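Local coordinates for race-specific elicitor A4 (Passalora fulva, PDB 6BN0), which binds chitin through its CBM14 domain as a virulence effector and induces a hypersensitive response on Cf-4 tomato genotypes, at residues Asn4-Gln9 with Gly43-Val48; Thr31-Cys36 with Leu56-Asn61. All coordinates share one frame; numbering follows the deposited sequence.

The two interactions have centres about 15 Å apart, and together they join the N-terminal segment and the two sheets of this chitin-binding domain. Their segments alternate along the chain: 4-9, 31-36, 43-48, 56-61. Strands 32-38 and 45-51 are neighbours in the three-stranded antiparallel sheet, so interaction 1 lays the N-terminal segment against one edge of that sheet and interaction 2 joins its central strand to the strand 57-59 of the two-stranded sheet. The disulfide between Cys6 SG and Cys36 SG links them directly, while Ile34 packs on both Pro5 and Pro47. Chitin is bound along interaction 2, with Tyr33, Gln35, Cys36 and Leu56 among the residues of its sites.

Interaction 1 (Asn4-Gln9 with Gly43-Val48); sequences NPCKPQ and GNAKPV
Asn4 and Pro47 meet almost at a right angle, the amide carbon in van der Waals packing on the proline ring. The carbon CG of Asn4 sits 3.8 Å from CG of Pro47; the amide group is carried there because CG lies anti to the backbone N (chi1 -177°). Two residues on, CB of Cys6 rests in apolar contact 4.0 Å from the methyl CB of Ala45. Its SG, bonded to Cys36 of the central strand 32-38, also lies 4.2 Å from CB of Pro47. Pro5 adds a looser apolar touch on the same ring.

Backbone approach closes the other end. There CA of Pro8 points its hydrogen at the carbonyl of Gly43, a CA-H...O contact of 3.6 Å from CA to O. Gly43, without a side chain, lets the two backbones come within 4.2 Å of each other, CA of Gly43 to CA of Pro8. Lys7 occupies the N-cap position of helix 8-14, and its N is hydrogen-bonded to Tyr24 OH.

The segments run roughly antiparallel, an arrangement that belongs to the chitin-binding (peritrophin-A, CBM14) domain, with the N-terminal segment laid along edge strand 45-51 and tied by a disulfide to central strand 32-38.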
# COMPACT_ATOMS: atom_id res chain seq x y z
N ASN A 4 -0.13 7.81 20.48
CA ASN A 4 -0.42 8.50 19.22
C ASN A 4 0.86 9.12 18.65
O ASN A 4 1.26 10.23 19.04
CB ASN A 4 -1.48 9.57 19.41
CG ASN A 4 -1.87 10.26 18.08
OD1 ASN A 4 -2.79 11.10 18.06
ND2 ASN A 4 -1.17 9.96 17.01
N PRO A 5 1.54 8.42 17.74
CA PRO A 5 2.82 8.90 17.21
C PRO A 5 2.68 9.77 15.97
O PRO A 5 3.69 10.05 15.32
CB PRO A 5 3.52 7.58 16.85
CG PRO A 5 2.36 6.74 16.27
CD PRO A 5 1.17 7.10 17.18
N CYS A 6 1.46 10.17 15.62
CA CYS A 6 1.17 10.92 14.38
C CYS A 6 1.70 12.34 14.52
O CYS A 6 1.11 13.16 15.22
CB CYS A 6 -0.33 10.94 14.11
SG CYS A 6 -1.00 9.26 14.01
N LYS A 7 2.84 12.63 13.90
CA LYS A 7 3.40 13.97 14.05
C LYS A 7 2.61 14.99 13.24
O LYS A 7 2.42 14.80 12.03
CB LYS A 7 4.84 14.00 13.60
CG LYS A 7 5.73 13.17 14.43
CD LYS A 7 7.13 13.67 14.44
CE LYS A 7 8.05 12.66 13.83
NZ LYS A 7 8.91 12.03 14.83
N PRO A 8 2.16 16.07 13.86
CA PRO A 8 1.27 17.02 13.18
C PRO A 8 1.80 17.56 11.86
O PRO A 8 1.04 17.71 10.90
CB PRO A 8 1.16 18.16 14.21
CG PRO A 8 1.46 17.54 15.49
CD PRO A 8 2.41 16.43 15.26
N GLN A 9 3.09 17.91 11.79
CA GLN A 9 3.63 18.45 10.56
C GLN A 9 3.59 17.41 9.45
O GLN A 9 3.40 17.76 8.27
CB GLN A 9 5.07 18.92 10.77
CG GLN A 9 5.52 19.88 9.68
CD GLN A 9 4.63 21.11 9.62
OE1 GLN A 9 4.54 21.87 10.60
NE2 GLN A 9 3.94 21.31 8.50
N GLY A 43 -3.55 19.15 11.75
CA GLY A 43 -2.57 18.12 11.97
C GLY A 43 -2.97 17.05 12.96
O GLY A 43 -2.18 16.14 13.21
N ASN A 44 -4.17 17.13 13.53
CA ASN A 44 -4.62 16.07 14.42
C ASN A 44 -5.06 14.86 13.63
O ASN A 44 -5.58 14.97 12.52
CB ASN A 44 -5.74 16.56 15.32
CG ASN A 44 -5.30 17.67 16.22
OD1 ASN A 44 -4.33 17.52 16.96
ND2 ASN A 44 -6.00 18.79 16.17
N ALA A 45 -4.81 13.68 14.19
CA ALA A 45 -5.06 12.45 13.48
C ALA A 45 -5.36 11.34 14.46
O ALA A 45 -4.96 11.38 15.64
CB ALA A 45 -3.88 12.07 12.61
N LYS A 46 -6.13 10.38 13.98
CA LYS A 46 -6.48 9.20 14.74
C LYS A 46 -5.48 8.11 14.39
O LYS A 46 -5.29 7.82 13.20
CB LYS A 46 -7.90 8.73 14.42
CG LYS A 46 -8.20 7.35 14.94
CD LYS A 46 -9.16 6.64 14.06
CE LYS A 46 -10.46 6.49 14.73
NZ LYS A 46 -10.36 5.36 15.69
N PRO A 47 -4.75 7.55 15.36
CA PRO A 47 -3.85 6.43 15.07
C PRO A 47 -4.64 5.14 14.92
O PRO A 47 -5.55 4.86 15.70
CB PRO A 47 -2.95 6.38 16.31
CG PRO A 47 -3.77 6.99 17.41
CD PRO A 47 -4.74 7.95 16.78
N VAL A 48 -4.30 4.36 13.88
CA VAL A 48 -4.99 3.11 13.60
C VAL A 48 -3.96 1.98 13.53
O VAL A 48 -2.96 2.09 12.80
CB VAL A 48 -5.77 3.21 12.27
CG1 VAL A 48 -6.40 1.89 11.93
CG2 VAL A 48 -6.86 4.30 12.47

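Interaction 2 (Thr31-Cys36 with Leu56-Asn61). With NAG (2-acetamido-2-deoxy-beta-D-glucopyranose), chain F; NAG (2-acetamido-2-deoxy-beta-D-glucopyranose), chain E.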
# COMPACT_ATOMS: atom_id res chain seq x y z
N THR A 31 4.64 -7.04 14.21
CA THR A 31 3.90 -7.49 13.02
C THR A 31 2.73 -6.57 12.69
O THR A 31 1.81 -6.98 11.99
CB THR A 31 3.42 -8.92 13.20
OG1 THR A 31 2.52 -8.95 14.30
CG2 THR A 31 4.58 -9.85 13.46
N THR A 32 2.71 -5.37 13.24
CA THR A 32 1.69 -4.38 12.95
C THR A 32 2.41 -3.06 12.80
O THR A 32 3.62 -2.96 13.03
CB THR A 32 0.63 -4.29 14.05
OG1 THR A 32 1.28 -3.95 15.30
CG2 THR A 32 -0.16 -5.61 14.18
N TYR A 33 1.67 -2.04 12.36
CA TYR A 33 2.20 -0.69 12.32
C TYR A 33 1.04 0.24 12.62
O TYR A 33 -0.11 -0.20 12.74
CB TYR A 33 2.88 -0.40 10.97
CG TYR A 33 1.94 -0.58 9.76
CD1 TYR A 33 1.69 -1.84 9.24
CD2 TYR A 33 1.31 0.53 9.16
CE1 TYR A 33 0.85 -2.03 8.13
CE2 TYR A 33 0.47 0.37 8.06
CZ TYR A 33 0.25 -0.92 7.54
OH TYR A 33 -0.61 -1.12 6.48
N ILE A 34 1.33 1.53 12.79
CA ILE A 34 0.30 2.53 13.08
C ILE A 34 0.19 3.43 11.86
O ILE A 34 1.21 3.91 11.34
CB ILE A 34 0.63 3.32 14.37
CG1 ILE A 34 0.48 2.39 15.60
CG2 ILE A 34 -0.23 4.63 14.45
CD1 ILE A 34 0.98 2.98 16.97
N GLN A 35 -1.04 3.63 11.39
CA GLN A 35 -1.35 4.53 10.28
C GLN A 35 -2.26 5.63 10.80
O GLN A 35 -3.20 5.36 11.57
CB GLN A 35 -2.03 3.77 9.10
CG GLN A 35 -2.46 4.70 7.98
CD GLN A 35 -2.86 3.97 6.69
OE1 GLN A 35 -2.72 4.51 5.60
NE2 GLN A 35 -3.30 2.73 6.82
N CYS A 36 -1.96 6.87 10.44
CA CYS A 36 -2.69 8.03 10.96
C CYS A 36 -3.81 8.43 10.00
O CYS A 36 -3.60 8.50 8.79
CB CYS A 36 -1.71 9.19 11.16
SG CYS A 36 -0.33 8.69 12.19
N LEU A 56 5.78 -11.25 8.05
CA LEU A 56 6.48 -9.99 7.82
C LEU A 56 6.45 -9.12 9.07
O LEU A 56 5.59 -9.27 9.95
CB LEU A 56 5.86 -9.21 6.66
CG LEU A 56 5.88 -10.03 5.36
CD1 LEU A 56 5.50 -9.13 4.16
CD2 LEU A 56 7.29 -10.65 5.14
N GLN A 57 7.39 -8.19 9.11
CA GLN A 57 7.53 -7.30 10.26
C GLN A 57 7.77 -5.88 9.76
O GLN A 57 8.29 -5.69 8.65
CB GLN A 57 8.69 -7.72 11.18
CG GLN A 57 8.53 -9.11 11.85
CD GLN A 57 9.70 -9.43 12.74
OE1 GLN A 57 10.76 -8.84 12.61
NE2 GLN A 57 9.54 -10.41 13.61
N TRP A 58 7.37 -4.89 10.57
CA TRP A 58 7.47 -3.49 10.18
C TRP A 58 8.93 -3.11 9.91
O TRP A 58 9.81 -3.38 10.74
CB TRP A 58 6.90 -2.57 11.30
CG TRP A 58 6.89 -1.12 10.85
CD1 TRP A 58 7.58 -0.06 11.40
CD2 TRP A 58 6.18 -0.60 9.71
NE1 TRP A 58 7.30 1.10 10.69
CE2 TRP A 58 6.46 0.80 9.64
CE3 TRP A 58 5.32 -1.17 8.75
CZ2 TRP A 58 5.92 1.63 8.65
CZ3 TRP A 58 4.78 -0.33 7.75
CH2 TRP A 58 5.08 1.06 7.72
N ASN A 59 9.16 -2.41 8.80
CA ASN A 59 10.47 -1.84 8.45
C ASN A 59 10.33 -0.31 8.45
O ASN A 59 9.84 0.29 7.48
CB ASN A 59 10.96 -2.40 7.10
CG ASN A 59 12.36 -1.94 6.73
OD1 ASN A 59 12.95 -2.47 5.77
ND2 ASN A 59 12.87 -0.93 7.40
N ASP A 60 10.73 0.31 9.55
CA ASP A 60 10.59 1.75 9.76
C ASP A 60 11.70 2.55 9.11
O ASP A 60 11.75 3.77 9.29
CB ASP A 60 10.56 2.06 11.26
CG ASP A 60 9.85 3.38 11.57
OD1 ASP A 60 10.40 4.20 12.35
OD2 ASP A 60 8.73 3.58 11.05
N ASN A 61 12.61 1.91 8.38
CA ASN A 61 13.74 2.65 7.82
C ASN A 61 13.28 3.68 6.78
O ASN A 61 12.28 3.51 6.09
CB ASN A 61 14.74 1.69 7.18
CG ASN A 61 15.72 1.10 8.18
OD1 ASN A 61 16.39 1.83 8.91
ND2 ASN A 61 15.80 -0.22 8.23
C1 NAG F . -8.16 3.14 3.68
C2 NAG F . -7.07 2.41 4.48
C3 NAG F . -5.90 2.05 3.55
C4 NAG F . -6.40 1.26 2.34
C5 NAG F . -7.51 2.06 1.65
C6 NAG F . -8.14 1.36 0.45
C7 NAG F . -6.74 2.81 6.88
C8 NAG F . -6.18 3.75 7.94
N2 NAG F . -6.61 3.21 5.60
O1 NAG F . -9.23 3.45 4.50
O3 NAG F . -4.97 1.29 4.30
O4 NAG F . -5.35 1.15 1.37
O5 NAG F . -8.57 2.31 2.58
O6 NAG F . -8.58 0.06 0.83
O7 NAG F . -7.28 1.75 7.18
C1 NAG E . -5.38 7.23 1.38
C2 NAG E . -4.72 6.26 2.34
C3 NAG E . -3.44 5.68 1.73
C4 NAG E . -3.70 5.14 0.32
C5 NAG E . -4.42 6.20 -0.54
C6 NAG E . -4.87 5.70 -1.91
C7 NAG E . -5.12 6.67 4.75
C8 NAG E . -4.70 7.48 5.97
N2 NAG E . -4.43 6.91 3.62
O3 NAG E . -3.02 4.62 2.59
O4 NAG E . -2.44 4.89 -0.29
O5 NAG E . -5.62 6.58 0.14
O6 NAG E . -5.60 4.49 -1.76
O7 NAG E . -6.03 5.84 4.79
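Thr31 and Gln57 mark the closest backbone approach, their CA atoms 4.6 Å apart, and from there the two segments splay until CA of Cys36 and CA of Asn61 stand 17.6 Å apart. No hydrogen bond joins them, since each strand pairs within its own sheet of the CBM14 (peritrophin-A) fold: strand 32-38 in the three-stranded one, 57-59 in the two-stranded one. Side chains therefore make the junction. At its near end the methyl CG2 of Thr31 lies 3.7 Å from the carbonyl O of Leu56.

The main contact is Tyr33 against Trp58. CB of Tyr33 points from the backbone toward the indole and stands over one face of the six-membered ring, 3.6 Å from its centroid, in a CH-pi contact. With CG tucked between the backbone N and the carbonyl carbon (chi1 58°), the phenol ring comes in beside it nearly parallel, its plane at 17° to the indole, but is slid aside: centroids are 4.6 Å apart and overlap is slight, with Trp58 CZ3 over the rim of the tyrosine face. Tyr33 also touches bound chitin sugars.

Further along, the extended side chain of Gln35 reaches two GlcNAc units. Its NE2 makes a weak hydrogen bond of 3.3 Å to O3 of the chain F sugar, and OE1 lies 3.0 Å from O3 of the chain E sugar.

The indole edge is held from its own segment: Trp58 NE1 donates to Asp60 OD2 at 2.9 Å and 164°, near the indole plane, meeting OD2 from its anti side but tilted out of the carboxylate plane.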